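Local coordinates for putative Lipoprotein (PDB 3U24) that is of unknown function but binds zinc and calcium ions and belongs to the DUF885 family, whose clan suggests kinship with metallopeptidases, at residues 23-26 with 27-30; 85-88 with 89-92; 247-250 with 251-255; 518-521 with 522-526. One frame throughout, in Å; residues are numbered along the deposited sequence.

Four short contacts, each spanning two turns or so of chain, with partners three to five residues apart, follow one another in series, so none nests in or crosses another, and none closes a long loop. Interaction 1 starts helix 25-39 near the N terminus, and interaction 2 caps helix 88-111 after the loop that leaves helix 61-79. These two touch, tying the first helix to the capped end of the other. Interaction 3 forms the last turns of helix 243-254, and interaction 4 turns the chain from the loop after helix 504-516 into helix 523-542. Their centres lie about 10 Å apart and they also touch, whereas interactions 1 and 4 stand about 32 Å apart between centres.

Interaction 1. Residues 23-26 with 27-30; sequences ASFA and QFSN
A capping box between Ser-24 and Gln-27 opens helix 25-39, the first helix of the chain, and its two halves are reciprocal. Gln-27 N donates to Ser-24 OG at 3.0 Å, while Gln-27 OE1 reaches back and accepts from Ser-24 N at 2.8 Å. The second bond is nearly straight (171°), and the donor lies in the carbonyl plane of the side-chain amide, on a lone pair of OE1. Ser-24 can serve as cap because its chi1 of 65° tucks OG between the backbone N and the carbonyl carbon, facing the first turn; Gln-27 CG then passes 3.3 Å from Ser-24 OG. Replacing Ser-24 by an alanine removes that hydroxyl and would probably leave Gln-27 N without its capping acceptor. The next turn is secured by Ser-29 N, bonded to Phe-25 O at 2.9 Å, and Ser-29 OG comes obliquely to the Phe-25 ring, 3.4 Å from CE2. The rings of Phe-25 and Phe-28 meet at a slant, planes 49° apart, with Phe-25 CE1 3.9 Å from Phe-28 CD2. Both rings are buried: Phe-25 also meets Phe-81 edge-to-face, and Phe-28 lies on Gln-74, Lys-77 and Leu-78 of helix 61-79. The reciprocal pair of bonds is the capping box typical of a helix N terminus; here it is polar on the exposed side, while the two buried phenylalanines touch helices 61-79 and 88-111.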
loop_
_atom_site.group_PDB
_atom_site.type_symbol
_atom_site.label_atom_id
_atom_site.label_comp_id
_atom_site.label_asym_id
_atom_site.label_seq_id
_atom_site.Cartn_x
_atom_site.Cartn_y
_atom_site.Cartn_z
ATOM N N ALA A 23 4.682 -18.085 -30.353
ATOM C CA ALA A 23 5.245 -17.713 -29.032
ATOM C C ALA A 23 4.690 -18.603 -27.905
ATOM O O ALA A 23 3.506 -18.919 -27.877
ATOM C CB ALA A 23 4.977 -16.228 -28.719
ATOM N N SER A 24 5.549 -19.027 -26.989
ATOM C CA SER A 24 5.079 -19.636 -25.738
ATOM C C SER A 24 4.471 -18.571 -24.834
ATOM O O SER A 24 4.654 -17.366 -25.038
ATOM C CB SER A 24 6.233 -20.278 -24.982
ATOM O OG SER A 24 7.170 -19.310 -24.544
ATOM N N PHE A 25 3.772 -19.011 -23.802
ATOM C CA PHE A 25 3.252 -18.061 -22.857
ATOM C C PHE A 25 4.396 -17.291 -22.171
ATOM O O PHE A 25 4.275 -16.094 -21.938
ATOM C CB PHE A 25 2.361 -18.691 -21.806
ATOM C CG PHE A 25 1.645 -17.671 -20.990
ATOM C CD1 PHE A 25 0.536 -17.046 -21.487
ATOM C CD2 PHE A 25 2.134 -17.294 -19.772
ATOM C CE1 PHE A 25 -0.096 -16.049 -20.771
ATOM C CE2 PHE A 25 1.513 -16.324 -19.031
ATOM C CZ PHE A 25 0.400 -15.696 -19.540
ATOM N N ALA A 26 5.487 -17.975 -21.864
ATOM C CA ALA A 26 6.643 -17.313 -21.247
ATOM C C ALA A 26 7.177 -16.238 -22.183
ATOM O O ALA A 26 7.498 -15.141 -21.732
ATOM C CB ALA A 26 7.743 -18.321 -20.885
ATOM N N GLN A 27 7.249 -16.528 -23.484
ATOM C CA GLN A 27 7.725 -15.540 -24.427
ATOM C C GLN A 27 6.763 -14.373 -24.474
ATOM O O GLN A 27 7.182 -13.245 -24.541
ATOM C CB GLN A 27 7.917 -16.127 -25.811
ATOM C CG GLN A 27 9.124 -17.054 -25.886
ATOM C CD GLN A 27 9.189 -17.840 -27.171
ATOM O OE1 GLN A 27 8.228 -18.505 -27.581
ATOM N NE2 GLN A 27 10.355 -17.787 -27.813
ATOM N N PHE A 28 5.474 -14.650 -24.410
ATOM C CA PHE A 28 4.502 -13.610 -24.466
ATOM C C PHE A 28 4.590 -12.681 -23.274
ATOM O O PHE A 28 4.578 -11.495 -23.472
ATOM C CB PHE A 28 3.114 -14.160 -24.544
ATOM C CG PHE A 28 2.092 -13.158 -24.184
ATOM C CD1 PHE A 28 1.761 -12.141 -25.078
ATOM C CD2 PHE A 28 1.481 -13.197 -22.959
ATOM C CE1 PHE A 28 0.822 -11.205 -24.742
ATOM C CE2 PHE A 28 0.545 -12.248 -22.622
ATOM C CZ PHE A 28 0.227 -11.258 -23.512
ATOM N N SER A 29 4.633 -13.230 -22.059
ATOM C CA SER A 29 4.837 -12.462 -20.815
ATOM C C SER A 29 5.989 -11.483 -20.907
ATOM O O SER A 29 5.834 -10.332 -20.554
ATOM C CB SER A 29 5.198 -13.370 -19.640
ATOM O OG SER A 29 4.179 -14.257 -19.335
ATOM N N ASN A 30 7.156 -11.947 -21.325
ATOM C CA ASN A 30 8.296 -11.051 -21.483
ATOM C C ASN A 30 8.065 -9.965 -22.589
ATOM O O ASN A 30 8.411 -8.788 -22.375
ATOM C CB ASN A 30 9.624 -11.822 -21.633
ATOM C CG ASN A 30 10.125 -12.392 -20.280
ATOM O OD1 ASN A 30 10.021 -11.742 -19.221
ATOM N ND2 ASN A 30 10.632 -13.624 -20.303
#

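Interaction 2. Residues 85-88 with 89-92; sequences SLTS and NETI
Helix 88-111 begins with a capping box, in which Thr-87 is the N-cap and Glu-90 answers it from the first turn. The stronger half runs from Thr-87 N to Glu-90 OE1, 3.0 Å and close to straight at 167°. The donor comes to the anti side of that oxygen and stands 33° out of the carboxylate plane, so the acid is met at a slant. The other half is weak: Glu-90 N reaches Thr-87 OG1 at 3.3 Å. Glu-90 gets there with a chain extended beyond CG, crossing the threonine so that its own CG is also 3.3 Å from Thr-87 OG1. The negative carboxylate lies beside the start of the helix, where the positive end of the helix dipole would be expected to favour its charge. Thr-87 O takes the regular bond from Thr-91 N at 2.8 Å. Thr-91 has OG1 anti to the backbone N (chi1 -168°), which leaves CG2 between that N and the carbonyl carbon, 3.0 Å from Ser-88 O, a tight fit. Leu-86, from the loop, crosses Glu-90 obliquely, its CD2 3.9 Å from Glu-90 OE1. Leu-86 and Glu-90 both touch Phe-25 of helix 25-39, Asn-89 ND2 bonds to Ser-424 O, and Thr-91 and Ile-92 rest on Leu-569, so the capped end packs on both helix 25-39 and helix 563-571.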
loop_
_atom_site.group_PDB
_atom_site.type_symbol
_atom_site.label_atom_id
_atom_site.label_comp_id
_atom_site.label_asym_id
_atom_site.label_seq_id
_atom_site.Cartn_x
_atom_site.Cartn_y
_atom_site.Cartn_z
ATOM N N SER A 85 -3.637 -24.827 -21.297
ATOM C CA SER A 85 -2.261 -25.020 -21.715
ATOM C C SER A 85 -1.251 -24.424 -20.724
ATOM O O SER A 85 -0.062 -24.466 -21.006
ATOM C CB SER A 85 -2.009 -24.442 -23.132
ATOM O OG SER A 85 -1.844 -22.996 -23.155
ATOM N N LEU A 86 -1.702 -23.930 -19.572
ATOM C CA LEU A 86 -0.850 -23.103 -18.695
ATOM C C LEU A 86 -0.492 -23.788 -17.384
ATOM O O LEU A 86 -1.295 -24.475 -16.819
ATOM C CB LEU A 86 -1.545 -21.783 -18.373
ATOM C CG LEU A 86 -1.928 -20.873 -19.542
ATOM C CD1 LEU A 86 -2.507 -19.586 -18.991
ATOM C CD2 LEU A 86 -0.765 -20.642 -20.504
ATOM N N THR A 87 0.718 -23.579 -16.896
ATOM C CA THR A 87 1.058 -24.015 -15.544
ATOM C C THR A 87 0.439 -23.057 -14.492
ATOM O O THR A 87 -0.130 -22.025 -14.829
ATOM C CB THR A 87 2.566 -23.990 -15.325
ATOM O OG1 THR A 87 3.013 -22.641 -15.479
ATOM C CG2 THR A 87 3.294 -24.908 -16.318
ATOM N N SER A 88 0.614 -23.378 -13.220
ATOM C CA SER A 88 -0.037 -22.620 -12.175
ATOM C C SER A 88 0.509 -21.200 -12.122
ATOM O O SER A 88 -0.275 -20.262 -12.103
ATOM C CB SER A 88 0.013 -23.346 -10.834
ATOM O OG SER A 88 1.335 -23.378 -10.383
ATOM N N ASN A 89 1.821 -21.038 -12.206
ATOM C CA ASN A 89 2.410 -19.698 -12.311
ATOM C C ASN A 89 1.995 -18.892 -13.535
ATOM O O ASN A 89 1.827 -17.648 -13.465
ATOM C CB ASN A 89 3.954 -19.749 -12.314
ATOM C CG ASN A 89 4.538 -19.343 -10.984
ATOM O OD1 ASN A 89 3.939 -19.582 -9.917
ATOM N ND2 ASN A 89 5.707 -18.695 -11.032
ATOM N N GLU A 90 1.928 -19.579 -14.666
ATOM C CA GLU A 90 1.517 -18.934 -15.890
ATOM C C GLU A 90 0.052 -18.501 -15.803
ATOM O O GLU A 90 -0.312 -17.426 -16.307
ATOM C CB GLU A 90 1.742 -19.849 -17.076
ATOM C CG GLU A 90 3.206 -20.035 -17.439
ATOM C CD GLU A 90 3.413 -21.118 -18.464
ATOM O OE1 GLU A 90 2.450 -21.919 -18.649
ATOM O OE2 GLU A 90 4.524 -21.186 -19.088
ATOM N N THR A 91 -0.785 -19.296 -15.134
ATOM C CA THR A 91 -2.195 -18.934 -15.065
ATOM C C THR A 91 -2.378 -17.724 -14.145
ATOM O O THR A 91 -3.173 -16.838 -14.410
ATOM C CB THR A 91 -3.119 -20.138 -14.716
ATOM O OG1 THR A 91 -4.479 -19.742 -14.959
ATOM C CG2 THR A 91 -3.009 -20.556 -13.294
ATOM N N ILE A 92 -1.579 -17.652 -13.100
ATOM C CA ILE A 92 -1.544 -16.433 -12.252
ATOM C C ILE A 92 -1.124 -15.207 -13.062
ATOM O O ILE A 92 -1.841 -14.199 -13.074
ATOM C CB ILE A 92 -0.674 -16.619 -11.005
ATOM C CG1 ILE A 92 -1.363 -17.645 -10.070
ATOM C CG2 ILE A 92 -0.459 -15.269 -10.308
ATOM C CD1 ILE A 92 -0.422 -18.292 -9.071
#

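Interaction 3. Residues 247-250 with 251-255; sequences EQKF and AFDIQ
Lys-249 and Asp-253 lean toward each other along one side of helix 243-254, one turn apart, and their ends close a salt bridge. Lys-249 runs out with CG anti to the backbone N (chi1 -171°) and bends only at its last torsion, where chi4 of -62° turns NZ onto the acid. Lys-249 NZ meets Asp-253 OD2 at 2.8 Å, nearly in line with the C-O bond, and the aliphatic part of the chain is close too, with Lys-249 CG 3.3 Å from the same oxygen. The two residues are also joined through the backbone, since Asp-253 N donates to Lys-249 O at 2.8 Å. Another flank of the helix is apolar. Ile-254 CB lies over one face of the Phe-250 ring, offset toward its rim, and Ile-254 CG1 is 3.8 Å from Phe-250 CD1. Phe-252 is turned differently: its CD2 comes obliquely to Gln-248 O at 3.4 Å, and its ring meets that of Trp-106, whose NE1 holds Gln-248 OE1. A methionine in place of Lys-249 would probably leave the carboxylate of Asp-253 without its charged mate and Gln-518 O without the donor it has in NZ. The ammonium thus serves an acid one turn on and a loop carbonyl at once, so that a charge pair within the helix also binds the helix to the chain beside it.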
loop_
_atom_site.group_PDB
_atom_site.type_symbol
_atom_site.label_atom_id
_atom_site.label_comp_id
_atom_site.label_asym_id
_atom_site.label_seq_id
_atom_site.Cartn_x
_atom_site.Cartn_y
_atom_site.Cartn_z
ATOM N N GLU A 247 -17.554 -0.410 -6.512
ATOM C CA GLU A 247 -17.545 -1.838 -6.771
ATOM C C GLU A 247 -16.621 -2.233 -7.927
ATOM O O GLU A 247 -15.907 -3.239 -7.826
ATOM C CB GLU A 247 -18.943 -2.339 -7.064
ATOM C CG GLU A 247 -19.899 -2.303 -5.862
ATOM C CD GLU A 247 -19.609 -3.393 -4.833
ATOM O OE1 GLU A 247 -18.654 -4.205 -5.018
ATOM O OE2 GLU A 247 -20.315 -3.432 -3.802
ATOM N N GLN A 248 -16.624 -1.468 -9.022
ATOM C CA GLN A 248 -15.767 -1.805 -10.153
ATOM C C GLN A 248 -14.314 -1.632 -9.689
ATOM O O GLN A 248 -13.476 -2.513 -9.950
ATOM C CB GLN A 248 -16.074 -0.977 -11.437
ATOM C CG GLN A 248 -17.412 -1.286 -12.108
ATOM C CD GLN A 248 -17.960 -0.260 -13.175
ATOM O OE1 GLN A 248 -17.582 0.917 -13.235
ATOM N NE2 GLN A 248 -18.911 -0.731 -13.983
ATOM N N LYS A 249 -13.993 -0.534 -8.990
ATOM C CA LYS A 249 -12.606 -0.317 -8.541
ATOM C C LYS A 249 -12.150 -1.411 -7.565
ATOM O O LYS A 249 -11.017 -1.875 -7.625
ATOM C CB LYS A 249 -12.423 1.061 -7.899
ATOM C CG LYS A 249 -10.967 1.452 -7.610
ATOM C CD LYS A 249 -10.864 2.961 -7.289
ATOM C CE LYS A 249 -9.449 3.541 -7.324
ATOM N NZ LYS A 249 -8.548 2.931 -6.341
ATOM N N PHE A 250 -13.044 -1.767 -6.661
ATOM C CA PHE A 250 -12.813 -2.813 -5.686
ATOM C C PHE A 250 -12.539 -4.107 -6.425
ATOM O O PHE A 250 -11.554 -4.745 -6.117
ATOM C CB PHE A 250 -14.012 -2.919 -4.744
ATOM C CG PHE A 250 -13.889 -3.961 -3.672
ATOM C CD1 PHE A 250 -13.258 -3.683 -2.489
ATOM C CD2 PHE A 250 -14.474 -5.221 -3.834
ATOM C CE1 PHE A 250 -13.167 -4.654 -1.485
ATOM C CE2 PHE A 250 -14.384 -6.185 -2.844
ATOM C CZ PHE A 250 -13.703 -5.914 -1.682
ATOM N N ALA A 251 -13.318 -4.457 -7.446
ATOM C CA ALA A 251 -13.029 -5.702 -8.199
ATOM C C ALA A 251 -11.647 -5.658 -8.863
ATOM O O ALA A 251 -10.911 -6.631 -8.760
ATOM C CB ALA A 251 -14.112 -6.017 -9.213
ATOM N N PHE A 252 -11.257 -4.531 -9.484
ATOM C CA PHE A 252 -9.977 -4.458 -10.191
ATOM C C PHE A 252 -8.766 -4.404 -9.248
ATOM O O PHE A 252 -7.760 -5.089 -9.494
ATOM C CB PHE A 252 -9.879 -3.232 -11.141
ATOM C CG PHE A 252 -10.701 -3.343 -12.388
ATOM C CD1 PHE A 252 -10.614 -4.473 -13.204
ATOM C CD2 PHE A 252 -11.531 -2.308 -12.777
ATOM C CE1 PHE A 252 -11.353 -4.573 -14.353
ATOM C CE2 PHE A 252 -12.285 -2.393 -13.937
ATOM C CZ PHE A 252 -12.203 -3.540 -14.720
ATOM N N ASP A 253 -8.859 -3.627 -8.171
ATOM C CA ASP A 253 -7.735 -3.431 -7.262
ATOM C C ASP A 253 -7.551 -4.620 -6.319
ATOM O O ASP A 253 -6.424 -5.060 -6.099
ATOM C CB ASP A 253 -7.946 -2.174 -6.389
ATOM C CG ASP A 253 -7.845 -0.864 -7.168
ATOM O OD1 ASP A 253 -7.512 -0.901 -8.377
ATOM O OD2 ASP A 253 -8.066 0.224 -6.546
ATOM N N ILE A 254 -8.643 -5.115 -5.715
ATOM C CA ILE A 254 -8.552 -6.127 -4.650
ATOM C C ILE A 254 -8.680 -7.549 -5.211
ATOM O O ILE A 254 -8.006 -8.463 -4.785
ATOM C CB ILE A 254 -9.667 -5.879 -3.642
ATOM C CG1 ILE A 254 -9.571 -4.450 -3.069
ATOM C CG2 ILE A 254 -9.655 -6.889 -2.505
ATOM C CD1 ILE A 254 -8.292 -4.101 -2.312
ATOM N N GLN A 255 -9.533 -7.708 -6.209
ATOM C CA GLN A 255 -9.786 -8.982 -6.831
ATOM C C GLN A 255 -10.252 -9.992 -5.816
ATOM O O GLN A 255 -9.879 -11.155 -5.855
ATOM C CB GLN A 255 -8.566 -9.482 -7.626
ATOM C CG GLN A 255 -8.166 -8.608 -8.789
ATOM C CD GLN A 255 -7.069 -9.226 -9.637
ATOM O OE1 GLN A 255 -5.885 -8.841 -9.522
ATOM N NE2 GLN A 255 -7.437 -10.145 -10.492
#

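Interaction 4. Residues 518-521 with 522-526; sequences QVQL and TSYYS. With ACY (acetic acid), chain Q.
Val-519 O is held by two donors of one residue, Thr-522 N and Thr-522 OG1, both at 2.8 Å. The hydroxyl lies in the carbonyl plane, on a lone pair, whereas the amide comes from above that plane. Thr-522 manages this with a chi1 of 71°, which places OG1 between its own backbone N and carbonyl carbon. One residue on, Gln-520 O likewise accepts from Ser-523 OG at 2.8 Å in its carbonyl plane and from Ser-523 N at 3.1 Å above it. Gln-520 bends back over the turn, and its NE2 gives a straight bond (170°) to Tyr-524 OH at 3.0 Å, the ring almost perpendicular to the amide. Arg-513 NH2 bonds to both Gln-520 OE1 and Tyr-524 OH, which would restrain the pair. A water donates to Leu-521 O and accepts from Tyr-525 N. Gln-518 NE2 donates to O of an acetic acid, probably from the crystallisation liquor. The largely buried turn leads into helix 523-542, with Thr-522 against Tyr-246 of helix 243-254, Tyr-525 touching helices 459-485 and 260-289, and the side chain of Tyr-524 about 5 Å from the zinc ion held by His-408, His-414 and Glu-439.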
loop_
_atom_site.group_PDB
_atom_site.type_symbol
_atom_site.label_atom_id
_atom_site.label_comp_id
_atom_site.label_asym_id
_atom_site.label_seq_id
_atom_site.Cartn_x
_atom_site.Cartn_y
_atom_site.Cartn_z
ATOM N N GLN A 518 -9.507 5.798 -2.654
ATOM C CA GLN A 518 -10.657 4.912 -2.603
ATOM C C GLN A 518 -10.151 3.465 -2.687
ATOM O O GLN A 518 -9.129 3.213 -3.374
ATOM C CB GLN A 518 -11.586 5.182 -3.788
ATOM C CG GLN A 518 -11.810 6.652 -4.075
ATOM C CD GLN A 518 -10.723 7.213 -4.943
ATOM O OE1 GLN A 518 -10.163 6.500 -5.741
ATOM N NE2 GLN A 518 -10.407 8.478 -4.774
ATOM N N VAL A 519 -10.830 2.562 -1.956
ATOM C CA VAL A 519 -10.629 1.110 -2.020
ATOM C C VAL A 519 -9.370 0.615 -1.295
ATOM O O VAL A 519 -9.408 -0.377 -0.547
ATOM C CB VAL A 519 -10.728 0.608 -3.487
ATOM C CG1 VAL A 519 -10.288 -0.819 -3.610
ATOM C CG2 VAL A 519 -12.172 0.738 -3.975
ATOM N N GLN A 520 -8.253 1.309 -1.445
ATOM C CA GLN A 520 -6.995 0.833 -0.836
ATOM C C GLN A 520 -7.142 0.507 0.664
ATOM O O GLN A 520 -6.553 -0.455 1.168
ATOM C CB GLN A 520 -5.849 1.821 -1.136
ATOM C CG GLN A 520 -4.446 1.344 -0.723
ATOM C CD GLN A 520 -4.237 1.364 0.796
ATOM O OE1 GLN A 520 -4.823 2.186 1.502
ATOM N NE2 GLN A 520 -3.442 0.408 1.302
ATOM N N LEU A 521 -7.968 1.279 1.362
ATOM C CA LEU A 521 -8.162 1.114 2.825
ATOM C C LEU A 521 -8.841 -0.194 3.163
ATOM O O LEU A 521 -8.633 -0.692 4.257
ATOM C CB LEU A 521 -8.943 2.279 3.452
ATOM C CG LEU A 521 -8.035 3.428 3.894
ATOM C CD1 LEU A 521 -8.868 4.686 4.161
ATOM C CD2 LEU A 521 -7.217 3.022 5.119
ATOM N N THR A 522 -9.639 -0.751 2.255
ATOM C CA THR A 522 -10.260 -2.064 2.496
ATOM C C THR A 522 -9.299 -3.271 2.336
ATOM O O THR A 522 -9.633 -4.388 2.718
ATOM C CB THR A 522 -11.471 -2.315 1.562
ATOM O OG1 THR A 522 -10.992 -2.533 0.228
ATOM C CG2 THR A 522 -12.446 -1.120 1.567
ATOM N N SER A 523 -8.087 -3.052 1.814
ATOM C CA SER A 523 -7.252 -4.152 1.361
ATOM C C SER A 523 -6.872 -5.066 2.514
ATOM O O SER A 523 -6.844 -6.311 2.373
ATOM C CB SER A 523 -6.022 -3.643 0.571
ATOM O OG SER A 523 -5.158 -2.825 1.334
ATOM N N TYR A 524 -6.638 -4.455 3.670
ATOM C CA TYR A 524 -6.164 -5.187 4.844
ATOM C C TYR A 524 -7.190 -6.200 5.299
ATOM O O TYR A 524 -6.876 -7.396 5.468
ATOM C CB TYR A 524 -5.823 -4.245 5.982
ATOM C CG TYR A 524 -4.973 -3.096 5.536
ATOM C CD1 TYR A 524 -5.570 -1.931 5.030
ATOM C CD2 TYR A 524 -3.588 -3.154 5.615
ATOM C CE1 TYR A 524 -4.813 -0.878 4.595
ATOM C CE2 TYR A 524 -2.808 -2.095 5.172
ATOM C CZ TYR A 524 -3.419 -0.969 4.679
ATOM O OH TYR A 524 -2.705 0.096 4.233
ATOM N N TYR A 525 -8.422 -5.744 5.477
ATOM C CA TYR A 525 -9.459 -6.611 6.000
ATOM C C TYR A 525 -9.912 -7.631 4.945
ATOM O O TYR A 525 -10.235 -8.761 5.263
ATOM C CB TYR A 525 -10.647 -5.780 6.447
ATOM C CG TYR A 525 -11.770 -6.573 7.020
ATOM C CD1 TYR A 525 -11.625 -7.269 8.202
ATOM C CD2 TYR A 525 -12.999 -6.595 6.394
ATOM C CE1 TYR A 525 -12.662 -8.007 8.731
ATOM C CE2 TYR A 525 -14.063 -7.290 6.927
ATOM C CZ TYR A 525 -13.884 -7.980 8.100
ATOM O OH TYR A 525 -14.936 -8.709 8.566
ATOM N N SER A 526 -9.993 -7.186 3.698
ATOM C CA SER A 526 -10.435 -8.054 2.630
ATOM C C SER A 526 -9.545 -9.290 2.495
ATOM O O SER A 526 -10.037 -10.407 2.531
ATOM C CB SER A 526 -10.471 -7.290 1.339
ATOM O OG SER A 526 -10.767 -8.191 0.300
HETATM C C ACY Q . -7.731 8.661 -7.197
HETATM O O ACY Q . -7.738 9.457 -6.220
HETATM O OXT ACY Q . -8.003 7.425 -7.094
HETATM C CH3 ACY Q . -7.326 9.183 -8.535
HETATM O O HOH W 1 -9.358 -2.785 5.900
#